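Local coordinates for protein accelerated-cell-death 11 (Arabidopsis thaliana, PDB 4NT1) that selectively transfers ceramide-1-phosphate and phytoceramide-1-phosphate between membranes, at residues F55-M60 against K134-V139; N101-K106 against N196-K201; L115-I120 against S182-S187; A121-N126 against A175-M180. All coordinates share one frame; numbering follows the deposited sequence.

Interaction 1: residues F55-M60 against K134-V139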
loop_
_atom_site.group_PDB
_atom_site.type_symbol
_atom_site.label_atom_id
_atom_site.label_comp_id
_atom_site.label_asym_id
_atom_site.label_seq_id
_atom_site.Cartn_x
_atom_site.Cartn_y
_atom_site.Cartn_z
ATOM N N PHE A 55 -10.107 -0.499 -9.882
ATOM C CA PHE A 55 -9.235 0.195 -8.940
ATOM C C PHE A 55 -8.857 1.609 -9.365
ATOM O O PHE A 55 -7.848 2.150 -8.916
ATOM C CB PHE A 55 -7.998 -0.665 -8.633
ATOM C CG PHE A 55 -8.342 -1.927 -7.901
ATOM C CD1 PHE A 55 -8.709 -3.065 -8.599
ATOM C CD2 PHE A 55 -8.360 -1.952 -6.518
ATOM C CE1 PHE A 55 -9.065 -4.223 -7.931
ATOM C CE2 PHE A 55 -8.705 -3.103 -5.835
ATOM C CZ PHE A 55 -9.065 -4.249 -6.546
ATOM N N LYS A 56 -9.695 2.222 -10.196
ATOM C CA LYS A 56 -9.509 3.624 -10.565
ATOM C C LYS A 56 -9.451 4.545 -9.343
ATOM O O LYS A 56 -8.762 5.568 -9.369
ATOM C CB LYS A 56 -10.613 4.066 -11.523
ATOM C CG LYS A 56 -10.525 5.509 -11.985
ATOM C CD LYS A 56 -11.569 5.765 -13.071
ATOM C CE LYS A 56 -11.920 7.247 -13.181
ATOM N NZ LYS A 56 -12.951 7.498 -14.233
ATOM N N PHE A 57 -10.163 4.180 -8.277
ATOM C CA PHE A 57 -10.195 4.986 -7.055
ATOM C C PHE A 57 -8.793 5.198 -6.494
ATOM O O PHE A 57 -8.509 6.206 -5.845
ATOM C CB PHE A 57 -11.091 4.343 -5.974
ATOM C CG PHE A 57 -10.503 3.097 -5.343
ATOM C CD1 PHE A 57 -9.620 3.193 -4.273
ATOM C CD2 PHE A 57 -10.843 1.835 -5.807
ATOM C CE1 PHE A 57 -9.074 2.052 -3.698
ATOM C CE2 PHE A 57 -10.303 0.691 -5.237
ATOM C CZ PHE A 57 -9.419 0.803 -4.176
ATOM N N ALA A 58 -7.925 4.225 -6.733
ATOM C CA ALA A 58 -6.592 4.249 -6.153
ATOM C C ALA A 58 -5.735 5.355 -6.755
ATOM O O ALA A 58 -4.725 5.753 -6.174
ATOM C CB ALA A 58 -5.933 2.899 -6.353
ATOM N N GLU A 59 -6.117 5.850 -7.927
ATOM C CA GLU A 59 -5.371 6.962 -8.516
ATOM C C GLU A 59 -5.374 8.191 -7.592
ATOM O O GLU A 59 -4.328 8.779 -7.333
ATOM C CB GLU A 59 -5.890 7.297 -9.916
ATOM C CG GLU A 59 -5.603 6.200 -10.933
ATOM C CD GLU A 59 -4.131 5.790 -10.951
ATOM O OE1 GLU A 59 -3.272 6.690 -11.044
ATOM O OE2 GLU A 59 -3.832 4.572 -10.859
ATOM N N MET A 60 -6.537 8.567 -7.070
ATOM C CA MET A 60 -6.587 9.652 -6.084
ATOM C C MET A 60 -6.336 9.180 -4.642
ATOM O O MET A 60 -5.693 9.874 -3.851
ATOM C CB MET A 60 -7.922 10.393 -6.165
ATOM C CG MET A 60 -8.109 11.198 -7.448
ATOM S SD MET A 60 -6.748 12.347 -7.775
ATOM C CE MET A 60 -6.645 13.225 -6.219
ATOM N N LYS A 134 -11.511 -9.679 -2.178
ATOM C CA LYS A 134 -11.288 -9.831 -0.741
ATOM C C LYS A 134 -10.384 -8.737 -0.175
ATOM O O LYS A 134 -10.610 -8.242 0.930
ATOM C CB LYS A 134 -10.706 -11.204 -0.419
ATOM C CG LYS A 134 -11.717 -12.340 -0.534
ATOM C CD LYS A 134 -11.047 -13.689 -0.311
ATOM C CE LYS A 134 -12.056 -14.829 -0.364
ATOM N NZ LYS A 134 -11.423 -16.154 -0.087
ATOM N N SER A 135 -9.355 -8.363 -0.925
ATOM C CA SER A 135 -8.446 -7.330 -0.440
ATOM C C SER A 135 -9.150 -5.970 -0.455
ATOM O O SER A 135 -8.981 -5.172 0.460
ATOM C CB SER A 135 -7.144 -7.308 -1.254
ATOM O OG SER A 135 -7.391 -7.012 -2.618
ATOM N N TYR A 136 -9.960 -5.715 -1.479
ATOM C CA TYR A 136 -10.696 -4.455 -1.533
ATOM C C TYR A 136 -11.706 -4.357 -0.395
ATOM O O TYR A 136 -11.784 -3.338 0.300
ATOM C CB TYR A 136 -11.426 -4.271 -2.870
ATOM C CG TYR A 136 -12.346 -3.088 -2.816
ATOM C CD1 TYR A 136 -11.853 -1.800 -3.004
ATOM C CD2 TYR A 136 -13.694 -3.238 -2.507
ATOM C CE1 TYR A 136 -12.680 -0.700 -2.922
ATOM C CE2 TYR A 136 -14.533 -2.131 -2.421
ATOM C CZ TYR A 136 -14.017 -0.871 -2.623
ATOM O OH TYR A 136 -14.834 0.231 -2.548
ATOM N N ALA A 137 -12.472 -5.425 -0.199
ATOM C CA ALA A 137 -13.541 -5.422 0.806
ATOM C C ALA A 137 -12.993 -5.306 2.229
ATOM O O ALA A 137 -13.605 -4.685 3.086
ATOM C CB ALA A 137 -14.404 -6.675 0.663
ATOM N N GLN A 138 -11.839 -5.912 2.486
ATOM C CA GLN A 138 -11.245 -5.815 3.814
ATOM C C GLN A 138 -10.644 -4.440 4.084
ATOM O O GLN A 138 -10.817 -3.878 5.166
ATOM C CB GLN A 138 -10.174 -6.885 4.030
ATOM C CG GLN A 138 -9.509 -6.809 5.404
ATOM C CD GLN A 138 -8.360 -7.788 5.553
ATOM O OE1 GLN A 138 -8.427 -8.912 5.061
ATOM N NE2 GLN A 138 -7.293 -7.360 6.224
ATOM N N VAL A 139 -9.924 -3.903 3.104
ATOM C CA VAL A 139 -9.126 -2.703 3.347
ATOM C C VAL A 139 -9.821 -1.392 2.984
ATOM O O VAL A 139 -9.798 -0.440 3.765
ATOM C CB VAL A 139 -7.742 -2.807 2.643
ATOM C CG1 VAL A 139 -6.925 -1.527 2.851
ATOM C CG2 VAL A 139 -6.985 -4.019 3.167
#

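Interaction 2: residues N101-K106 against N196-K201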
loop_
_atom_site.group_PDB
_atom_site.type_symbol
_atom_site.label_atom_id
_atom_site.label_comp_id
_atom_site.label_asym_id
_atom_site.label_seq_id
_atom_site.Cartn_x
_atom_site.Cartn_y
_atom_site.Cartn_z
ATOM N N ASN A 101 -2.194 12.065 4.708
ATOM C CA ASN A 101 -1.760 11.367 3.506
ATOM C C ASN A 101 -1.047 10.068 3.849
ATOM O O ASN A 101 -1.232 9.061 3.171
ATOM C CB ASN A 101 -0.937 12.284 2.611
ATOM C CG ASN A 101 -1.793 13.374 1.992
ATOM O OD1 ASN A 101 -3.009 13.227 1.898
ATOM N ND2 ASN A 101 -1.173 14.456 1.574
ATOM N N LEU A 102 -0.285 10.077 4.943
ATOM C CA LEU A 102 0.343 8.851 5.431
ATOM C C LEU A 102 -0.676 7.751 5.718
ATOM O O LEU A 102 -0.454 6.589 5.362
ATOM C CB LEU A 102 1.195 9.119 6.677
ATOM C CG LEU A 102 1.892 7.886 7.266
ATOM C CD1 LEU A 102 2.865 7.240 6.257
ATOM C CD2 LEU A 102 2.623 8.242 8.552
ATOM N N LEU A 103 -1.775 8.105 6.387
ATOM C CA LEU A 103 -2.806 7.128 6.694
ATOM C C LEU A 103 -3.369 6.530 5.403
ATOM O O LEU A 103 -3.595 5.321 5.315
ATOM C CB LEU A 103 -3.909 7.761 7.548
ATOM C CG LEU A 103 -5.041 6.856 8.019
ATOM C CD1 LEU A 103 -4.480 5.666 8.782
ATOM C CD2 LEU A 103 -6.001 7.658 8.889
ATOM N N ARG A 104 -3.599 7.370 4.399
ATOM C CA ARG A 104 -4.104 6.875 3.121
ATOM C C ARG A 104 -3.103 5.939 2.427
ATOM O O ARG A 104 -3.484 4.881 1.890
ATOM C CB ARG A 104 -4.501 8.025 2.187
ATOM C CG ARG A 104 -5.946 8.488 2.381
ATOM C CD ARG A 104 -6.053 9.607 3.388
ATOM N NE ARG A 104 -7.447 9.931 3.680
ATOM C CZ ARG A 104 -8.025 9.744 4.864
ATOM N NH1 ARG A 104 -9.298 10.066 5.042
ATOM N NH2 ARG A 104 -7.328 9.250 5.877
ATOM N N VAL A 105 -1.828 6.308 2.463
ATOM C CA VAL A 105 -0.786 5.478 1.868
ATOM C C VAL A 105 -0.705 4.132 2.591
ATOM O O VAL A 105 -0.646 3.080 1.958
ATOM C CB VAL A 105 0.572 6.191 1.860
ATOM C CG1 VAL A 105 1.676 5.211 1.495
ATOM C CG2 VAL A 105 0.535 7.350 0.867
ATOM N N LYS A 106 -0.749 4.161 3.915
ATOM C CA LYS A 106 -0.739 2.914 4.685
ATOM C C LYS A 106 -1.830 1.949 4.198
ATOM O O LYS A 106 -1.592 0.740 4.046
ATOM C CB LYS A 106 -0.919 3.206 6.177
ATOM C CG LYS A 106 -0.735 1.987 7.097
ATOM C CD LYS A 106 -2.023 1.208 7.295
ATOM C CE LYS A 106 -3.107 2.094 7.928
ATOM N NZ LYS A 106 -4.217 1.262 8.482
ATOM N N ASN A 196 0.865 1.856 14.654
ATOM C CA ASN A 196 1.294 2.205 16.005
ATOM C C ASN A 196 1.699 3.671 16.186
ATOM O O ASN A 196 1.481 4.239 17.253
ATOM C CB ASN A 196 2.403 1.264 16.504
ATOM C CG ASN A 196 1.876 -0.113 16.866
ATOM O OD1 ASN A 196 0.686 -0.283 17.129
ATOM N ND2 ASN A 196 2.760 -1.098 16.895
ATOM N N LEU A 197 2.288 4.283 15.161
ATOM C CA LEU A 197 2.555 5.722 15.228
ATOM C C LEU A 197 1.262 6.488 15.522
ATOM O O LEU A 197 1.269 7.464 16.282
ATOM C CB LEU A 197 3.176 6.249 13.936
ATOM C CG LEU A 197 4.565 5.718 13.593
ATOM C CD1 LEU A 197 5.075 6.401 12.347
ATOM C CD2 LEU A 197 5.522 5.933 14.762
ATOM N N PHE A 198 0.165 6.051 14.908
ATOM C CA PHE A 198 -1.135 6.698 15.099
ATOM C C PHE A 198 -1.733 6.333 16.459
ATOM O O PHE A 198 -2.157 7.206 17.218
ATOM C CB PHE A 198 -2.124 6.317 13.980
ATOM C CG PHE A 198 -1.824 6.962 12.651
ATOM C CD1 PHE A 198 -0.815 6.468 11.834
ATOM C CD2 PHE A 198 -2.553 8.071 12.222
ATOM C CE1 PHE A 198 -0.538 7.060 10.612
ATOM C CE2 PHE A 198 -2.282 8.672 11.001
ATOM C CZ PHE A 198 -1.268 8.168 10.194
ATOM N N LEU A 199 -1.768 5.038 16.759
ATOM C CA LEU A 199 -2.435 4.549 17.960
ATOM C C LEU A 199 -1.752 4.967 19.258
ATOM O O LEU A 199 -2.422 5.204 20.264
ATOM C CB LEU A 199 -2.578 3.024 17.912
ATOM C CG LEU A 199 -3.364 2.496 16.714
ATOM C CD1 LEU A 199 -3.273 0.977 16.640
ATOM C CD2 LEU A 199 -4.800 2.956 16.779
ATOM N N SER A 200 -0.427 5.061 19.233
ATOM C CA SER A 200 0.344 5.441 20.417
ATOM C C SER A 200 0.186 6.925 20.734
ATOM O O SER A 200 0.509 7.374 21.837
ATOM C CB SER A 200 1.827 5.101 20.230
ATOM O OG SER A 200 2.423 5.901 19.220
ATOM N N LYS A 201 -0.308 7.686 19.763
ATOM C CA LYS A 201 -0.587 9.106 19.976
ATOM C C LYS A 201 -2.090 9.376 20.034
ATOM O O LYS A 201 -2.527 10.525 19.938
ATOM C CB LYS A 201 0.071 9.959 18.889
ATOM C CG LYS A 201 1.596 9.972 18.962
ATOM C CD LYS A 201 2.069 10.440 20.339
ATOM C CE LYS A 201 3.561 10.748 20.356
ATOM N NZ LYS A 201 4.403 9.542 20.114
#

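Interaction 3: residues L115-I120 against S182-S187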
loop_
_atom_site.group_PDB
_atom_site.type_symbol
_atom_site.label_atom_id
_atom_site.label_comp_id
_atom_site.label_asym_id
_atom_site.label_seq_id
_atom_site.Cartn_x
_atom_site.Cartn_y
_atom_site.Cartn_z
ATOM N N LEU A 115 -3.937 -8.473 -1.003
ATOM C CA LEU A 115 -4.002 -8.954 -2.375
ATOM C C LEU A 115 -2.976 -10.071 -2.621
ATOM O O LEU A 115 -3.326 -11.153 -3.114
ATOM C CB LEU A 115 -3.764 -7.805 -3.355
ATOM C CG LEU A 115 -3.651 -8.263 -4.805
ATOM C CD1 LEU A 115 -5.006 -8.791 -5.274
ATOM C CD2 LEU A 115 -3.212 -7.100 -5.670
ATOM N N PHE A 116 -1.711 -9.809 -2.282
ATOM C CA PHE A 116 -0.651 -10.802 -2.446
ATOM C C PHE A 116 -0.901 -12.077 -1.623
ATOM O O PHE A 116 -0.740 -13.196 -2.121
ATOM C CB PHE A 116 0.722 -10.198 -2.098
ATOM C CG PHE A 116 1.275 -9.278 -3.159
ATOM C CD1 PHE A 116 0.528 -8.950 -4.284
ATOM C CD2 PHE A 116 2.547 -8.738 -3.031
ATOM C CE1 PHE A 116 1.040 -8.099 -5.263
ATOM C CE2 PHE A 116 3.066 -7.897 -4.010
ATOM C CZ PHE A 116 2.313 -7.580 -5.124
ATOM N N GLU A 117 -1.273 -11.912 -0.362
ATOM C CA GLU A 117 -1.605 -13.054 0.481
ATOM C C GLU A 117 -2.684 -13.901 -0.193
ATOM O O GLU A 117 -2.627 -15.133 -0.189
ATOM C CB GLU A 117 -2.117 -12.590 1.851
ATOM C CG GLU A 117 -1.034 -12.122 2.819
ATOM C CD GLU A 117 -1.605 -11.434 4.061
ATOM O OE1 GLU A 117 -2.743 -10.929 3.997
ATOM O OE2 GLU A 117 -0.912 -11.392 5.103
ATOM N N GLN A 118 -3.686 -13.239 -0.758
ATOM C CA GLN A 118 -4.818 -13.966 -1.324
ATOM C C GLN A 118 -4.470 -14.632 -2.649
ATOM O O GLN A 118 -4.975 -15.721 -2.950
ATOM C CB GLN A 118 -6.046 -13.064 -1.466
ATOM C CG GLN A 118 -6.629 -12.627 -0.120
ATOM C CD GLN A 118 -7.234 -13.787 0.638
ATOM O OE1 GLN A 118 -7.842 -14.677 0.046
ATOM N NE2 GLN A 118 -7.051 -13.798 1.954
ATOM N N ILE A 119 -3.619 -13.985 -3.440
ATOM C CA ILE A 119 -3.118 -14.599 -4.659
ATOM C C ILE A 119 -2.360 -15.878 -4.312
ATOM O O ILE A 119 -2.599 -16.936 -4.892
ATOM C CB ILE A 119 -2.226 -13.638 -5.459
ATOM C CG1 ILE A 119 -3.081 -12.521 -6.072
ATOM C CG2 ILE A 119 -1.478 -14.395 -6.543
ATOM C CD1 ILE A 119 -2.284 -11.479 -6.839
ATOM N N ILE A 120 -1.457 -15.787 -3.344
ATOM C CA ILE A 120 -0.709 -16.968 -2.915
ATOM C C ILE A 120 -1.643 -18.069 -2.409
ATOM O O ILE A 120 -1.507 -19.240 -2.788
ATOM C CB ILE A 120 0.345 -16.599 -1.845
ATOM C CG1 ILE A 120 1.402 -15.684 -2.467
ATOM C CG2 ILE A 120 1.008 -17.862 -1.287
ATOM C CD1 ILE A 120 2.215 -14.879 -1.450
ATOM N N SER A 182 7.606 -12.180 -0.153
ATOM C CA SER A 182 8.596 -11.305 0.455
ATOM C C SER A 182 7.947 -9.978 0.825
ATOM O O SER A 182 8.104 -9.496 1.949
ATOM C CB SER A 182 9.763 -11.042 -0.489
ATOM O OG SER A 182 10.749 -10.255 0.168
ATOM N N TYR A 183 7.210 -9.396 -0.123
ATOM C CA TYR A 183 6.488 -8.152 0.156
ATOM C C TYR A 183 5.537 -8.326 1.332
ATOM O O TYR A 183 5.411 -7.438 2.186
ATOM C CB TYR A 183 5.694 -7.655 -1.057
ATOM C CG TYR A 183 4.848 -6.453 -0.690
ATOM C CD1 TYR A 183 5.409 -5.178 -0.639
ATOM C CD2 TYR A 183 3.514 -6.596 -0.337
ATOM C CE1 TYR A 183 4.652 -4.076 -0.272
ATOM C CE2 TYR A 183 2.749 -5.501 0.021
ATOM C CZ TYR A 183 3.326 -4.243 0.057
ATOM O OH TYR A 183 2.564 -3.146 0.414
ATOM N N VAL A 184 4.850 -9.464 1.367
ATOM C CA VAL A 184 3.924 -9.722 2.460
ATOM C C VAL A 184 4.667 -9.734 3.790
ATOM O O VAL A 184 4.215 -9.126 4.766
ATOM C CB VAL A 184 3.162 -11.038 2.278
ATOM C CG1 VAL A 184 2.460 -11.412 3.581
ATOM C CG2 VAL A 184 2.168 -10.910 1.131
ATOM N N ASN A 185 5.811 -10.414 3.827
ATOM C CA ASN A 185 6.597 -10.515 5.064
ATOM C C ASN A 185 7.224 -9.204 5.517
ATOM O O ASN A 185 7.377 -8.965 6.715
ATOM C CB ASN A 185 7.690 -11.570 4.926
ATOM C CG ASN A 185 7.122 -12.959 4.783
ATOM O OD1 ASN A 185 5.976 -13.202 5.149
ATOM N ND2 ASN A 185 7.920 -13.877 4.261
ATOM N N SER A 186 7.608 -8.368 4.562
ATOM C CA SER A 186 8.240 -7.097 4.896
ATOM C C SER A 186 7.204 -6.033 5.244
ATOM O O SER A 186 7.379 -5.259 6.193
ATOM C CB SER A 186 9.113 -6.610 3.740
ATOM O OG SER A 186 10.236 -7.459 3.568
ATOM N N SER A 187 6.114 -6.008 4.485
ATOM C CA SER A 187 5.113 -4.963 4.657
ATOM C C SER A 187 4.346 -5.120 5.960
ATOM O O SER A 187 3.899 -4.130 6.549
ATOM C CB SER A 187 4.151 -4.903 3.459
ATOM O OG SER A 187 3.328 -6.055 3.392
#

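Interaction 4: residues A121-N126 against A175-M180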
loop_
_atom_site.group_PDB
_atom_site.type_symbol
_atom_site.label_atom_id
_atom_site.label_comp_id
_atom_site.label_asym_id
_atom_site.label_seq_id
_atom_site.Cartn_x
_atom_site.Cartn_y
_atom_site.Cartn_z
ATOM N N ALA A 121 -2.608 -17.686 -1.578
ATOM C CA ALA A 121 -3.540 -18.637 -0.979
ATOM C C ALA A 121 -4.462 -19.292 -2.009
ATOM O O ALA A 121 -4.968 -20.389 -1.791
ATOM C CB ALA A 121 -4.361 -17.951 0.110
ATOM N N SER A 122 -4.687 -18.625 -3.132
ATOM C CA SER A 122 -5.583 -19.180 -4.141
ATOM C C SER A 122 -4.846 -19.849 -5.305
ATOM O O SER A 122 -5.434 -20.084 -6.355
ATOM C CB SER A 122 -6.529 -18.098 -4.665
ATOM O OG SER A 122 -5.800 -17.120 -5.376
ATOM N N GLU A 123 -3.568 -20.167 -5.108
ATOM C CA GLU A 123 -2.769 -20.799 -6.148
ATOM C C GLU A 123 -3.531 -21.972 -6.772
ATOM O O GLU A 123 -4.067 -22.817 -6.058
ATOM C CB GLU A 123 -1.447 -21.286 -5.560
ATOM C CG GLU A 123 -0.466 -21.813 -6.585
ATOM C CD GLU A 123 0.827 -22.292 -5.952
ATOM O OE1 GLU A 123 0.968 -22.175 -4.714
ATOM O OE2 GLU A 123 1.703 -22.791 -6.693
ATOM N N GLY A 124 -3.584 -22.015 -8.100
ATOM C CA GLY A 124 -4.374 -23.018 -8.796
ATOM C C GLY A 124 -5.619 -22.415 -9.421
ATOM O O GLY A 124 -6.206 -22.974 -10.350
ATOM N N ASP A 125 -6.029 -21.267 -8.897
ATOM C CA ASP A 125 -7.115 -20.493 -9.485
ATOM C C ASP A 125 -6.537 -19.599 -10.577
ATOM O O ASP A 125 -5.508 -18.955 -10.380
ATOM C CB ASP A 125 -7.799 -19.634 -8.419
ATOM C CG ASP A 125 -8.500 -20.462 -7.362
ATOM O OD1 ASP A 125 -8.309 -21.699 -7.350
ATOM O OD2 ASP A 125 -9.239 -19.872 -6.540
ATOM N N ASN A 126 -7.189 -19.567 -11.736
ATOM C CA ASN A 126 -6.684 -18.769 -12.851
ATOM C C ASN A 126 -7.238 -17.343 -12.835
ATOM O O ASN A 126 -6.789 -16.483 -13.585
ATOM C CB ASN A 126 -6.995 -19.459 -14.178
ATOM C CG ASN A 126 -6.281 -20.782 -14.307
ATOM O OD1 ASN A 126 -6.874 -21.807 -14.664
ATOM N ND2 ASN A 126 -4.999 -20.775 -13.989
ATOM N N ALA A 175 8.600 -17.549 -9.259
ATOM C CA ALA A 175 9.333 -16.341 -8.864
ATOM C C ALA A 175 8.385 -15.294 -8.285
ATOM O O ALA A 175 8.720 -14.593 -7.328
ATOM C CB ALA A 175 10.076 -15.764 -10.045
ATOM N N ALA A 176 7.215 -15.170 -8.895
ATOM C CA ALA A 176 6.212 -14.227 -8.417
ATOM C C ALA A 176 5.772 -14.596 -6.997
ATOM O O ALA A 176 5.626 -13.729 -6.136
ATOM C CB ALA A 176 5.020 -14.191 -9.373
ATOM N N LYS A 177 5.577 -15.885 -6.737
ATOM C CA LYS A 177 5.211 -16.303 -5.385
ATOM C C LYS A 177 6.285 -15.882 -4.384
ATOM O O LYS A 177 5.983 -15.390 -3.298
ATOM C CB LYS A 177 4.998 -17.816 -5.314
ATOM C CG LYS A 177 4.445 -18.306 -3.984
ATOM C CD LYS A 177 4.286 -19.831 -4.011
ATOM C CE LYS A 177 3.584 -20.354 -2.770
ATOM N NZ LYS A 177 3.481 -21.845 -2.818
ATOM N N ILE A 178 7.544 -16.072 -4.749
ATOM C CA ILE A 178 8.626 -15.724 -3.830
ATOM C C ILE A 178 8.648 -14.234 -3.495
ATOM O O ILE A 178 8.771 -13.839 -2.326
ATOM C CB ILE A 178 9.985 -16.177 -4.383
ATOM C CG1 ILE A 178 10.133 -17.686 -4.160
ATOM C CG2 ILE A 178 11.120 -15.409 -3.726
ATOM C CD1 ILE A 178 11.128 -18.349 -5.082
ATOM N N HIS A 179 8.523 -13.397 -4.512
ATOM C CA HIS A 179 8.618 -11.960 -4.279
ATOM C C HIS A 179 7.347 -11.359 -3.698
ATOM O O HIS A 179 7.415 -10.390 -2.943
ATOM C CB HIS A 179 9.058 -11.237 -5.539
ATOM C CG HIS A 179 10.488 -11.501 -5.890
ATOM N ND1 HIS A 179 11.528 -10.773 -5.355
ATOM C CD2 HIS A 179 11.054 -12.442 -6.684
ATOM C CE1 HIS A 179 12.673 -11.236 -5.826
ATOM N NE2 HIS A 179 12.413 -12.250 -6.633
ATOM N N MET A 180 6.197 -11.942 -4.029
ATOM C CA MET A 180 4.952 -11.532 -3.383
ATOM C C MET A 180 5.012 -11.860 -1.891
ATOM O O MET A 180 4.701 -11.023 -1.039
ATOM C CB MET A 180 3.734 -12.207 -4.031
ATOM C CG MET A 180 3.328 -11.596 -5.369
ATOM S SD MET A 180 1.782 -12.304 -5.965
ATOM C CE MET A 180 1.560 -11.419 -7.500
#

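Interaction 1: residues F55-M60 against K134-V139
Y136 is the one residue of 134-139 that meets both F55 and F57. It touches them with different parts of its side chain. F57 brings its ring end against the near side of the tyrosine ring, with F57 CE2 3.6 Å from Y136 CE1. F57 CZ lies 3.8 Å from Y136 CD1, level with the tyrosine ring plane and at its edge. The two rings meet obliquely, with planes at 62° and centroids 5.5 Å apart.

F57 CG sits between the backbone N and the carbonyl carbon (chi1 72°), which turns the ring to the 134-139 helix. A58 CB lies 4.1 Å above one face of that ring, toward its rim. F55 makes the looser touch. Its ring runs past Y136 in the opposite direction, and F55 CE2 comes within 4.2 Å of Y136 CB.

Y136 CG is anti to the backbone N (chi1 171°), which directs the ring toward F57. Contact between the two segments is entirely apolar. The phenol oxygen has its partner elsewhere: Y136 OH is hydrogen-bonded to H144 ND1. H144 binds the ceramide-1-phosphate-type lipid, so Y136 is probably a second-shell residue that steadies that imidazole. F57 also meets the rings of H144 and F140 edge-to-face.

The contact joins the start of helix 57-63 to helix 129-139 in the all-helical GLTP fold. Helix 98-121 packs on F55 and S135, and helix 146-155 packs on F57 and Y136.

Interaction 2: residues N101-K106 against N196-K201
F198 points its ring into helix 98-121 and meets L102 and L103 there. This is the tight part of the contact, and all three residues are buried. The far end of the ring presses on the L103 backbone side: F198 CZ is 3.8 Å from L103 CB and equally close to L103 N. L103 CD1 lies 4.3 Å above one face of the ring, toward its rim. L102 comes from another direction. Its side chain crosses F198 at a slant, and L102 CD2 reaches F198 CE1 at 4.0 Å. F198 CG is anti to the carbonyl carbon (chi1 -73°), which carries the ring across to the leucines. M83 of helix 79-88 also packs on L102 and F198.

The other side of 196-201 is loose. N196, L199, S200 and K201 are exposed. There N196 O takes two bonds from one residue. S200 N reaches it at 2.9 Å and S200 OG at 2.7 Å, from opposite faces of the carbonyl plane.

R104 adjoins the leucines. L103 CD2 lies in plane at the edge of its guanidinium group. R104 and R100 bind the sphingolipid phosphate ligand, probably through its phosphate. In this apo crystal R104 NH2 makes a salt bridge to the C-terminal carboxylate of W207, whose side chain also covers L103 and F198.

Between the two segments the contact is apolar; K106 adds a salt bridge to D195 just beside it. L102 and L103 pack, while neighbouring R104 probably offers its charge to the lipid phosphate.

Interaction 3: residues L115-I120 against S182-S187
F116 and E117 face Y183 and V184 across a helix pair of the all-alpha GLTP fold. Helices 98-121 and 173-199 run roughly antiparallel here. Their local axes approach to 9.5 Å, with 140° between the N-to-C directions.

The aromatic contact is between F116 and Y183. Their side chains cross at about a right angle, and the ring planes stand at 76°. The pair is oblique. F116 CD2 is 3.6 Å from Y183 CD2. Y183 CB sits at the edge of the F116 ring, in its plane and 3.9 Å from F116 CD2.

The aliphatic contact belongs to V184. Its CG2 lies between F116 CB, at 3.6 Å, and E117 CG. V184 CG1 is anti to the backbone N (chi1 167°) and meets E117 CG at 3.6 Å. The glutamate chain extends beyond CG and passes across the valine. It packs with its methylenes, although E117 OE2 also lies near V184 CG1. The carboxylate is at the more open margin and forms a long, weak ion pair with K113.

The tyrosine hydroxyl has its partner outside the two segments. Y183 OH is hydrogen-bonded to L109 O, about two helical turns before F116. That bond ties the tyrosine tip to the helix its ring packs on. Helix 10-25 packs on the same cluster, and F18 meets Y183 edge-to-face.

Within 182-187, Y183 O accepts from both S187 N and S187 OG, the latter at 2.8 Å. S187 CB is left 3.6 Å above one face of the Y183 ring, toward its rim.

Interaction 4: residues A121-N126 against A175-M180
E123 and K177 make a single salt bridge between a loop and helix 173-199. K177 NZ donates to E123 OE1 at 3.2 Å. The ammonium meets that oxygen on its syn side, 20° out of the carboxylate plane. Both side chains are extended, with CG anti to the backbone N (chi1 -173° in each), and they cross at about a right angle. Their ends meet while the backbones stay well apart.

Other polar groups find partners in the loop, the helix ends and helix 10-25. S122 is the first residue past helix 98-121. Its hydroxyl is hydrogen-bonded to Q118 O and I119 O in the last turn. S122 O accepts D125 N at 2.9 Å, closing a type II beta turn. G124 takes the third place of the turn, where its positive phi suits glycine. On the helix, H179 ND1 is hydrogen-bonded to S15 OG, and A175 N to D172 OD1. R162 packs on E123 and S122.

Both charged residues are exposed, and the bond is rather long. The pair is probably a modest surface link, partly screened by water. It joins the loop after helix 98-121 to helix 173-199.

How the interactions relate
From the N terminus, residues 55-60 come first. They meet 134-139 in interaction 1 and close a loop of 73 intervening residues. Helix 98-121 lies within that loop, and its partner segments in helix 173-199 lie beyond it. Interaction 1 therefore crosses the other three. Those three nest in order: interaction 2 is outermost, interaction 3 lies within it, and interaction 4 is innermost. Interactions 2 and 3 join the same two helices at different levels, with centres about 20 Å apart. Interaction 4 extends the series into the loop after helix 98-121. Interactions 3 and 4 touch through F116, I119 and I120 against K177 and M180. Interactions 1 and 3 touch where S135 and K134 pack on L115 and Q118.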